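Local coordinates for core protein VP4 (Bluetongue virus, PDB 2JHP), which forms part of the inner capsid and caps viral RNA, probably carrying out successive guanylyl- and methyl-transfer steps on one chain, at residues A190-Y195 against K256-L261; I186-E191 against P212-R217; G21-W26 against D47-G52. All blocks are in the same frame, centred on the assembly; numbering follows the deposited sequence.

Contact 1 (A190-Y195 against K256-L261). With SAH (S-adenosyl-L-homocysteine), chain C.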
loop_
_atom_site.group_PDB
_atom_site.type_symbol
_atom_site.label_atom_id
_atom_site.label_comp_id
_atom_site.label_asym_id
_atom_site.label_seq_id
_atom_site.Cartn_x
_atom_site.Cartn_y
_atom_site.Cartn_z
ATOM N N ALA A 190 -21.849 -1.567 -1.922
ATOM C CA ALA A 190 -23.287 -1.418 -2.163
ATOM C C ALA A 190 -23.585 -0.157 -2.976
ATOM O O ALA A 190 -23.113 0.925 -2.624
ATOM C CB ALA A 190 -24.044 -1.388 -0.853
ATOM N N GLU A 191 -24.358 -0.309 -4.055
ATOM C CA GLU A 191 -24.844 0.831 -4.845
ATOM C C GLU A 191 -26.100 1.430 -4.245
ATOM O O GLU A 191 -26.427 2.588 -4.510
ATOM C CB GLU A 191 -25.170 0.418 -6.274
ATOM C CG GLU A 191 -24.023 -0.226 -7.021
ATOM C CD GLU A 191 -24.522 -1.136 -8.120
ATOM O OE1 GLU A 191 -24.780 -0.638 -9.239
ATOM O OE2 GLU A 191 -24.662 -2.349 -7.849
ATOM N N GLU A 192 -26.813 0.640 -3.450
ATOM C CA GLU A 192 -28.104 1.057 -2.932
ATOM C C GLU A 192 -28.271 0.556 -1.508
ATOM O O GLU A 192 -28.121 -0.636 -1.241
ATOM C CB GLU A 192 -29.214 0.524 -3.836
ATOM C CG GLU A 192 -30.631 0.938 -3.483
ATOM C CD GLU A 192 -31.655 0.254 -4.385
ATOM O OE1 GLU A 192 -32.534 -0.469 -3.864
ATOM O OE2 GLU A 192 -31.565 0.421 -5.623
ATOM N N VAL A 193 -28.571 1.480 -0.600
ATOM C CA VAL A 193 -28.786 1.160 0.802
ATOM C C VAL A 193 -30.189 1.525 1.247
ATOM O O VAL A 193 -30.633 2.660 1.087
ATOM C CB VAL A 193 -27.779 1.892 1.731
ATOM C CG1 VAL A 193 -28.168 1.701 3.209
ATOM C CG2 VAL A 193 -26.364 1.413 1.469
ATOM N N HIS A 194 -30.867 0.545 1.823
ATOM C CA HIS A 194 -32.127 0.760 2.500
ATOM C C HIS A 194 -31.862 0.828 4.008
ATOM O O HIS A 194 -31.450 -0.161 4.627
ATOM C CB HIS A 194 -33.106 -0.360 2.143
ATOM C CG HIS A 194 -33.494 -0.378 0.699
ATOM N ND1 HIS A 194 -34.721 0.057 0.253
ATOM C CD2 HIS A 194 -32.804 -0.756 -0.404
ATOM C CE1 HIS A 194 -34.777 -0.059 -1.063
ATOM N NE2 HIS A 194 -33.627 -0.554 -1.486
ATOM N N TYR A 195 -32.077 2.012 4.576
ATOM C CA TYR A 195 -31.714 2.306 5.963
ATOM C C TYR A 195 -32.977 2.544 6.781
ATOM O O TYR A 195 -33.551 3.633 6.761
ATOM C CB TYR A 195 -30.795 3.540 6.005
ATOM C CG TYR A 195 -30.102 3.859 7.324
ATOM C CD1 TYR A 195 -30.412 3.185 8.502
ATOM C CD2 TYR A 195 -29.149 4.873 7.387
ATOM C CE1 TYR A 195 -29.770 3.497 9.702
ATOM C CE2 TYR A 195 -28.507 5.201 8.580
ATOM C CZ TYR A 195 -28.820 4.509 9.732
ATOM O OH TYR A 195 -28.183 4.823 10.914
ATOM N N LYS A 256 -33.126 -3.817 -13.140
ATOM C CA LYS A 256 -31.708 -3.446 -13.183
ATOM C C LYS A 256 -30.927 -4.095 -12.031
ATOM O O LYS A 256 -31.373 -4.105 -10.881
ATOM C CB LYS A 256 -31.530 -1.919 -13.171
ATOM C CG LYS A 256 -30.106 -1.439 -13.469
ATOM C CD LYS A 256 -30.041 0.067 -13.729
ATOM C CE LYS A 256 -30.356 0.414 -15.184
ATOM N NZ LYS A 256 -29.339 -0.113 -16.142
ATOM N N ARG A 257 -29.759 -4.628 -12.379
ATOM C CA ARG A 257 -28.861 -5.336 -11.477
ATOM C C ARG A 257 -28.190 -4.360 -10.507
ATOM O O ARG A 257 -27.671 -3.328 -10.926
ATOM C CB ARG A 257 -27.797 -6.025 -12.331
ATOM C CG ARG A 257 -27.024 -7.154 -11.687
ATOM C CD ARG A 257 -25.891 -7.586 -12.617
ATOM N NE ARG A 257 -24.842 -6.567 -12.680
ATOM C CZ ARG A 257 -23.805 -6.591 -13.515
ATOM N NH1 ARG A 257 -23.656 -7.588 -14.379
ATOM N NH2 ARG A 257 -22.910 -5.612 -13.481
ATOM N N VAL A 258 -28.207 -4.683 -9.216
ATOM C CA VAL A 258 -27.561 -3.855 -8.205
ATOM C C VAL A 258 -27.139 -4.653 -6.965
ATOM O O VAL A 258 -27.756 -5.659 -6.618
ATOM C CB VAL A 258 -28.454 -2.653 -7.751
ATOM C CG1 VAL A 258 -28.370 -1.495 -8.751
ATOM C CG2 VAL A 258 -29.907 -3.095 -7.522
ATOM N N GLU A 259 -26.076 -4.201 -6.308
ATOM C CA GLU A 259 -25.771 -4.698 -4.978
ATOM C C GLU A 259 -26.487 -3.798 -3.996
ATOM O O GLU A 259 -26.248 -2.583 -3.969
ATOM C CB GLU A 259 -24.273 -4.717 -4.696
ATOM C CG GLU A 259 -23.977 -5.222 -3.301
ATOM C CD GLU A 259 -22.503 -5.352 -2.978
ATOM O OE1 GLU A 259 -21.657 -5.321 -3.901
ATOM O OE2 GLU A 259 -22.195 -5.496 -1.776
ATOM N N ARG A 260 -27.387 -4.399 -3.225
ATOM C CA ARG A 260 -28.140 -3.695 -2.199
ATOM C C ARG A 260 -27.680 -4.140 -0.817
ATOM O O ARG A 260 -27.379 -5.316 -0.607
ATOM C CB ARG A 260 -29.635 -3.951 -2.350
ATOM C CG ARG A 260 -30.240 -3.490 -3.659
ATOM C CD ARG A 260 -31.726 -3.856 -3.729
ATOM N NE ARG A 260 -32.250 -3.838 -5.092
ATOM C CZ ARG A 260 -32.471 -4.926 -5.826
ATOM N NH1 ARG A 260 -32.201 -6.133 -5.338
ATOM N NH2 ARG A 260 -32.945 -4.805 -7.062
ATOM N N LEU A 261 -27.622 -3.191 0.114
ATOM C CA LEU A 261 -27.350 -3.477 1.529
ATOM C C LEU A 261 -28.506 -3.019 2.411
ATOM O O LEU A 261 -29.032 -1.916 2.240
ATOM C CB LEU A 261 -26.048 -2.808 1.978
ATOM C CG LEU A 261 -25.790 -2.448 3.446
ATOM C CD1 LEU A 261 -25.586 -3.679 4.309
ATOM C CD2 LEU A 261 -24.558 -1.569 3.467
HETATM N N SAH C . -30.224 5.605 13.142
HETATM C CA SAH C . -30.543 6.708 14.103
HETATM C CB SAH C . -30.751 6.197 15.531
HETATM C CG SAH C . -31.923 5.231 15.674
HETATM S SD SAH C . -33.273 5.975 16.613
HETATM C C SAH C . -29.461 7.783 14.061
HETATM O O SAH C . -28.313 7.516 13.700
HETATM O OXT SAH C . -29.719 8.944 14.376
HETATM C "C5'" SAH C . -34.437 4.648 16.246
HETATM C "C4'" SAH C . -35.494 5.160 15.286
HETATM O "O4'" SAH C . -36.249 4.098 14.764
HETATM C "C3'" SAH C . -36.496 6.098 15.938
HETATM O "O3'" SAH C . -36.202 7.400 15.502
HETATM C "C2'" SAH C . -37.858 5.635 15.446
HETATM O "O2'" SAH C . -38.567 6.687 14.837
HETATM C "C1'" SAH C . -37.505 4.615 14.386
HETATM N N9 SAH C . -38.438 3.492 14.213
HETATM C C8 SAH C . -39.138 2.797 15.164
HETATM N N7 SAH C . -39.841 1.823 14.542
HETATM C C5 SAH C . -39.590 1.878 13.217
HETATM C C6 SAH C . -40.036 1.128 12.133
HETATM N N6 SAH C . -40.885 0.123 12.317
HETATM N N1 SAH C . -39.592 1.438 10.859
HETATM C C2 SAH C . -38.713 2.480 10.664
HETATM N N3 SAH C . -38.272 3.216 11.748
HETATM C C4 SAH C . -38.706 2.922 12.999
#

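Contact 2 (I186-E191 against P212-R217)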
loop_
_atom_site.group_PDB
_atom_site.type_symbol
_atom_site.label_atom_id
_atom_site.label_comp_id
_atom_site.label_asym_id
_atom_site.label_seq_id
_atom_site.Cartn_x
_atom_site.Cartn_y
_atom_site.Cartn_z
ATOM N N ILE A 186 -19.339 -0.687 7.090
ATOM C CA ILE A 186 -20.278 -1.485 6.306
ATOM C C ILE A 186 -20.416 -0.982 4.867
ATOM O O ILE A 186 -20.604 -1.782 3.963
ATOM C CB ILE A 186 -21.670 -1.629 7.001
ATOM C CG1 ILE A 186 -22.461 -2.828 6.449
ATOM C CG2 ILE A 186 -22.479 -0.335 6.886
ATOM C CD1 ILE A 186 -21.901 -4.208 6.791
ATOM N N VAL A 187 -20.328 0.330 4.654
ATOM C CA VAL A 187 -20.484 0.903 3.308
ATOM C C VAL A 187 -19.184 0.772 2.511
ATOM O O VAL A 187 -18.172 1.378 2.862
ATOM C CB VAL A 187 -20.929 2.390 3.343
ATOM C CG1 VAL A 187 -21.054 2.967 1.918
ATOM C CG2 VAL A 187 -22.239 2.562 4.112
ATOM N N TYR A 188 -19.216 -0.033 1.452
ATOM C CA TYR A 188 -18.066 -0.158 0.529
ATOM C C TYR A 188 -18.439 -0.431 -0.943
ATOM O O TYR A 188 -18.018 0.296 -1.826
ATOM C CB TYR A 188 -17.044 -1.195 1.024
ATOM C CG TYR A 188 -15.980 -1.497 -0.006
ATOM C CD1 TYR A 188 -15.018 -0.525 -0.367
ATOM C CD2 TYR A 188 -15.933 -2.732 -0.648
ATOM C CE1 TYR A 188 -14.051 -0.777 -1.310
ATOM C CE2 TYR A 188 -14.953 -2.990 -1.611
ATOM C CZ TYR A 188 -14.024 -1.999 -1.925
ATOM O OH TYR A 188 -13.046 -2.238 -2.863
ATOM N N SER A 189 -19.201 -1.495 -1.184
ATOM C CA SER A 189 -19.526 -1.938 -2.548
ATOM C C SER A 189 -20.997 -1.834 -2.910
ATOM O O SER A 189 -21.349 -1.990 -4.075
ATOM C CB SER A 189 -19.015 -3.369 -2.830
ATOM O OG SER A 189 -19.748 -4.354 -2.120
ATOM N N ALA A 190 -21.849 -1.567 -1.922
ATOM C CA ALA A 190 -23.287 -1.418 -2.163
ATOM C C ALA A 190 -23.585 -0.157 -2.976
ATOM O O ALA A 190 -23.113 0.925 -2.624
ATOM C CB ALA A 190 -24.044 -1.388 -0.853
ATOM N N GLU A 191 -24.358 -0.309 -4.055
ATOM C CA GLU A 191 -24.844 0.831 -4.845
ATOM C C GLU A 191 -26.100 1.430 -4.245
ATOM O O GLU A 191 -26.427 2.588 -4.510
ATOM C CB GLU A 191 -25.170 0.418 -6.274
ATOM C CG GLU A 191 -24.023 -0.226 -7.021
ATOM C CD GLU A 191 -24.522 -1.136 -8.120
ATOM O OE1 GLU A 191 -24.780 -0.638 -9.239
ATOM O OE2 GLU A 191 -24.662 -2.349 -7.849
ATOM N N PRO A 212 -17.392 12.044 1.445
ATOM C CA PRO A 212 -18.168 12.506 0.280
ATOM C C PRO A 212 -18.311 11.438 -0.806
ATOM O O PRO A 212 -19.418 11.196 -1.287
ATOM C CB PRO A 212 -17.352 13.696 -0.257
ATOM C CG PRO A 212 -16.517 14.162 0.897
ATOM C CD PRO A 212 -16.333 12.995 1.834
ATOM N N GLY A 213 -17.193 10.800 -1.156
ATOM C CA GLY A 213 -17.119 9.844 -2.263
ATOM C C GLY A 213 -18.122 8.707 -2.185
ATOM O O GLY A 213 -19.061 8.634 -2.994
ATOM N N ARG A 214 -17.940 7.825 -1.203
ATOM C CA ARG A 214 -18.821 6.674 -1.071
ATOM C C ARG A 214 -20.246 7.032 -0.695
ATOM O O ARG A 214 -21.166 6.252 -0.965
ATOM C CB ARG A 214 -18.259 5.594 -0.145
ATOM C CG ARG A 214 -17.538 6.071 1.064
ATOM C CD ARG A 214 -16.883 4.880 1.750
ATOM N NE ARG A 214 -15.832 4.253 0.947
ATOM C CZ ARG A 214 -14.683 3.788 1.442
ATOM N NH1 ARG A 214 -14.424 3.882 2.746
ATOM N NH2 ARG A 214 -13.778 3.237 0.636
ATOM N N PHE A 215 -20.438 8.208 -0.099
ATOM C CA PHE A 215 -21.791 8.729 0.062
ATOM C C PHE A 215 -22.448 8.966 -1.303
ATOM O O PHE A 215 -23.500 8.389 -1.595
ATOM C CB PHE A 215 -21.835 9.998 0.909
ATOM C CG PHE A 215 -23.218 10.566 1.046
ATOM C CD1 PHE A 215 -24.129 10.001 1.942
ATOM C CD2 PHE A 215 -23.630 11.644 0.253
ATOM C CE1 PHE A 215 -25.425 10.511 2.068
ATOM C CE2 PHE A 215 -24.923 12.173 0.369
ATOM C CZ PHE A 215 -25.823 11.607 1.282
ATOM N N ARG A 216 -21.807 9.789 -2.134
ATOM C CA ARG A 216 -22.335 10.126 -3.462
ATOM C C ARG A 216 -22.606 8.921 -4.370
ATOM O O ARG A 216 -23.586 8.926 -5.114
ATOM C CB ARG A 216 -21.445 11.145 -4.178
ATOM C CG ARG A 216 -21.944 12.573 -4.034
ATOM C CD ARG A 216 -21.391 13.504 -5.121
ATOM N NE ARG A 216 -20.086 14.120 -4.831
ATOM C CZ ARG A 216 -19.550 14.314 -3.620
ATOM N NH1 ARG A 216 -20.192 13.948 -2.507
ATOM N NH2 ARG A 216 -18.355 14.889 -3.522
ATOM N N ARG A 217 -21.756 7.895 -4.295
ATOM C CA ARG A 217 -21.907 6.703 -5.136
ATOM C C ARG A 217 -23.043 5.758 -4.678
ATOM O O ARG A 217 -23.290 4.714 -5.302
ATOM C CB ARG A 217 -20.588 5.932 -5.228
ATOM C CG ARG A 217 -19.398 6.702 -5.791
ATOM C CD ARG A 217 -18.216 5.767 -6.093
ATOM N NE ARG A 217 -18.031 4.727 -5.066
ATOM C CZ ARG A 217 -17.304 4.858 -3.952
ATOM N NH1 ARG A 217 -16.657 5.994 -3.687
ATOM N NH2 ARG A 217 -17.218 3.839 -3.098
#

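Contact 3 (G21-W26 against D47-G52)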
loop_
_atom_site.group_PDB
_atom_site.type_symbol
_atom_site.label_atom_id
_atom_site.label_comp_id
_atom_site.label_asym_id
_atom_site.label_seq_id
_atom_site.Cartn_x
_atom_site.Cartn_y
_atom_site.Cartn_z
ATOM N N GLY A 21 26.771 18.474 13.530
ATOM C CA GLY A 21 26.162 17.159 13.760
ATOM C C GLY A 21 27.174 16.030 13.704
ATOM O O GLY A 21 28.372 16.265 13.844
ATOM N N PHE A 22 26.698 14.803 13.493
ATOM C CA PHE A 22 27.581 13.630 13.491
ATOM C C PHE A 22 27.600 12.870 12.163
ATOM O O PHE A 22 28.546 12.130 11.875
ATOM C CB PHE A 22 27.233 12.685 14.643
ATOM C CG PHE A 22 27.327 13.323 16.011
ATOM C CD1 PHE A 22 26.271 13.223 16.914
ATOM C CD2 PHE A 22 28.467 14.027 16.393
ATOM C CE1 PHE A 22 26.348 13.808 18.179
ATOM C CE2 PHE A 22 28.557 14.617 17.656
ATOM C CZ PHE A 22 27.494 14.505 18.552
ATOM N N LEU A 23 26.539 13.041 11.370
ATOM C CA LEU A 23 26.532 12.600 9.990
ATOM C C LEU A 23 27.529 13.440 9.192
ATOM O O LEU A 23 27.793 14.599 9.541
ATOM C CB LEU A 23 25.133 12.733 9.394
ATOM C CG LEU A 23 24.003 11.974 10.086
ATOM C CD1 LEU A 23 22.743 12.189 9.295
ATOM C CD2 LEU A 23 24.299 10.490 10.217
ATOM N N PRO A 24 28.077 12.867 8.108
ATOM C CA PRO A 24 29.087 13.588 7.343
ATOM C C PRO A 24 28.422 14.711 6.560
ATOM O O PRO A 24 27.194 14.719 6.425
ATOM C CB PRO A 24 29.655 12.532 6.383
ATOM C CG PRO A 24 28.865 11.283 6.595
ATOM C CD PRO A 24 27.728 11.566 7.506
ATOM N N ILE A 25 29.229 15.652 6.078
ATOM C CA ILE A 25 28.739 16.816 5.344
ATOM C C ILE A 25 29.391 16.871 3.970
ATOM O O ILE A 25 30.599 16.656 3.824
ATOM C CB ILE A 25 29.039 18.131 6.110
ATOM C CG1 ILE A 25 28.418 18.090 7.505
ATOM C CG2 ILE A 25 28.509 19.344 5.356
ATOM C CD1 ILE A 25 29.375 18.525 8.592
ATOM N N TRP A 26 28.578 17.160 2.969
ATOM C CA TRP A 26 29.051 17.310 1.603
ATOM C C TRP A 26 28.799 18.745 1.157
ATOM O O TRP A 26 27.646 19.160 1.003
ATOM C CB TRP A 26 28.333 16.298 0.700
ATOM C CG TRP A 26 28.706 16.281 -0.775
ATOM C CD1 TRP A 26 29.767 16.898 -1.381
ATOM C CD2 TRP A 26 28.020 15.561 -1.807
ATOM N NE1 TRP A 26 29.770 16.620 -2.730
ATOM C CE2 TRP A 26 28.711 15.800 -3.016
ATOM C CE3 TRP A 26 26.883 14.737 -1.828
ATOM C CZ2 TRP A 26 28.299 15.250 -4.237
ATOM C CZ3 TRP A 26 26.471 14.187 -3.048
ATOM C CH2 TRP A 26 27.185 14.445 -4.232
ATOM N N ASP A 47 23.565 8.022 5.620
ATOM C CA ASP A 47 22.928 9.277 5.223
ATOM C C ASP A 47 23.895 10.429 5.472
ATOM O O ASP A 47 24.710 10.378 6.405
ATOM C CB ASP A 47 21.599 9.512 5.949
ATOM C CG ASP A 47 20.509 8.527 5.518
ATOM O OD1 ASP A 47 20.584 7.990 4.388
ATOM O OD2 ASP A 47 19.574 8.284 6.311
ATOM N N VAL A 48 23.823 11.437 4.605
ATOM C CA VAL A 48 24.750 12.566 4.611
ATOM C C VAL A 48 24.019 13.858 4.372
ATOM O O VAL A 48 23.031 13.903 3.634
ATOM C CB VAL A 48 25.829 12.460 3.508
ATOM C CG1 VAL A 48 26.963 11.626 3.981
ATOM C CG2 VAL A 48 25.248 11.903 2.203
ATOM N N TYR A 49 24.527 14.917 4.989
ATOM C CA TYR A 49 23.967 16.233 4.766
ATOM C C TYR A 49 24.664 16.893 3.601
ATOM O O TYR A 49 25.854 16.671 3.375
ATOM C CB TYR A 49 24.122 17.092 6.006
ATOM C CG TYR A 49 23.216 16.712 7.141
ATOM C CD1 TYR A 49 21.834 16.889 7.052
ATOM C CD2 TYR A 49 23.742 16.205 8.324
ATOM C CE1 TYR A 49 20.992 16.551 8.117
ATOM C CE2 TYR A 49 22.909 15.859 9.393
ATOM C CZ TYR A 49 21.545 16.037 9.280
ATOM O OH TYR A 49 20.745 15.690 10.333
ATOM N N ALA A 50 23.916 17.709 2.869
ATOM C CA ALA A 50 24.470 18.476 1.764
ATOM C C ALA A 50 23.867 19.874 1.685
ATOM O O ALA A 50 22.669 20.059 1.902
ATOM C CB ALA A 50 24.255 17.730 0.453
ATOM N N TYR A 51 24.715 20.848 1.365
ATOM C CA TYR A 51 24.300 22.231 1.107
ATOM C C TYR A 51 25.120 22.845 -0.032
ATOM O O TYR A 51 26.200 22.350 -0.364
ATOM C CB TYR A 51 24.439 23.090 2.372
ATOM C CG TYR A 51 25.864 23.262 2.869
ATOM C CD1 TYR A 51 26.737 24.163 2.256
ATOM C CD2 TYR A 51 26.335 22.536 3.967
ATOM C CE1 TYR A 51 28.045 24.331 2.713
ATOM C CE2 TYR A 51 27.643 22.698 4.434
ATOM C CZ TYR A 51 28.491 23.596 3.800
ATOM O OH TYR A 51 29.785 23.761 4.250
ATOM N N GLY A 52 24.614 23.939 -0.601
ATOM C CA GLY A 52 25.238 24.593 -1.756
ATOM C C GLY A 52 24.341 24.507 -2.979
ATOM O O GLY A 52 23.252 23.920 -2.918
#

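Contact 1 (A190-Y195 against K256-L261)
E192 and R260 lie side by side, pointing the same way from neighbouring parallel strands. These belong to 192-196 and 260-264, the first and fourth strands of a Rossmann-like sheet of order 3-2-1-4-5-7-6, the topology of S-adenosylmethionine-dependent methyltransferases. L261 N bonds to E192 O and H194 N to L261 O. Both chains are extended, and E192 OE1 lies near the guanidinium plane, at its edge, 3.6 Å from R260 NE, a loose salt bridge with the two planes turned 57° apart. The same buried oxygen also accepts a short 2.6 Å bond from H194 NE2 on its anti side. R260 fixes its other nitrogens on the carbonyls of A299 and N253, while V258 CG2 lies over one face of its guanidinium, toward the rim. On the opposite face of the sheet the branched V193 and L261 run alongside each other, meeting at CG2 and CD2, and L261 CB packs 3.7 Å from A190 CB, a close approach that the small A190 suits. E191 sets CG beside its own backbone N (chi1 -56°) and runs on extended to the other segment, where OE2 accepts E259 N at 2.8 Å, 31° out of the carboxylate plane, and also bonds H347 NE2. At the far end the Y195 side chain reaches past I263, and its OH takes a weak hydrogen bond from the amino N of S-adenosyl-L-homocysteine, 3.1 Å away.

Contact 2 (I186-E191 against P212-R217)
R214 meets V187 and Y188 through different parts of its side chain. Its aliphatic CD lies 3.9 Å from V187 O, and its CB faces the CG1 methyl of V187 more loosely. The bend at chi3 (65°) turns the guanidinium toward Y188, whose CD1 is 4.1 Å from R214 NH2. That nitrogen approaches the edge of the ring near its plane, and the two flat groups stand 81° apart, not a cation-pi stack. R217, just after the short helix 212-216, also bends at chi3, and the edge of its guanidinium faces Y188 O in plane, with NH2 at 3.8 Å, too long for a hydrogen bond. One shell out, V187, the first residue past helix 178-186, and R214 both rest on F207 of helix 202-210, a surface suited to a valine and to arginine methylenes. Y188 is wedged among L140, A143 and P145, with H391 meeting its ring obliquely. Helix 212-216 is held to the sheet by F215, which stacks on W220. The strongest polar partner of R214 is bound guanine, whose O6 accepts NH1. The contact is therefore mostly van der Waals touch, to which the positive R217 facing Y188 O probably adds a weak electrostatic attraction; none of R214's N-H groups bonds to 186-191, consistent with NH1 being directed at guanine O6.

Contact 3 (G21-W26 against D47-G52)
P24 and V48 make the tightest side-chain contact here, with P24 CG only 3.3 Å from V48 CG1 and the two side chains crossing at about a right angle. They stand at the start of the pairing in a beta-alpha-beta crossover, strand 25-27, helix 34-41 and strand 48-51, the two strands adjacent at one side of a five-stranded parallel sheet. Proline, which has no N-H to offer, fits just ahead of the strand, since only its carbonyl is used: P24 O accepts Y49 N at 3.0 Å. Y49 O in turn takes the N-H of W26, continuing the ladder at 2.8 Å. W26 CB lies beside the small A50 methyl, while the indole turns away from it; with CG anti to the backbone N (chi1 -179°), it reaches L37, E40 and N41 of the crossover helix. W26 and A50 are buried on one face, and Y49 on the other; L23, P24, I25 and Y51 are partly exposed. The looser side is the outer edge, where strand 25-27 is outermost in the sheet within this chain. There L23 brings CD1 obliquely to the Y49 ring, 3.7 Å from CE2, while that ring continues inward to helix 99-112 and its hydroxyl hydrogen-bonds to E103 OE2. I25, branched and suited to a strand, packs on V18 and Y51. The pairing slackens at its end, where Y51 N to W26 O stretches to a weak 3.4 Å. Y51 holds CG between its own N and carbonyl carbon (chi1 64°), bringing CE2 3.6 Å from I25 CG2.

Contacts 1 and 2 grow from the same piece of chain: they share A190 and E191, and their centres are about 10 Å apart. I186 CG1 of contact 2 packs 3.9 Å from L261 CD2 of contact 1, and S189 OG bonds to the carboxylate of E259. The strand pairing of contact 1 runs to S-adenosyl-L-homocysteine, whereas contact 2 borders a guanine pocket through R214; the side chain of L261 is about 12 Å from bound guanine, and that of V187 about 12 Å from the cofactor product. Contact 3 belongs to a separate sheet across the chain's centre, its centre about 58 Å from that of contact 1 and about 49 Å from that of contact 2.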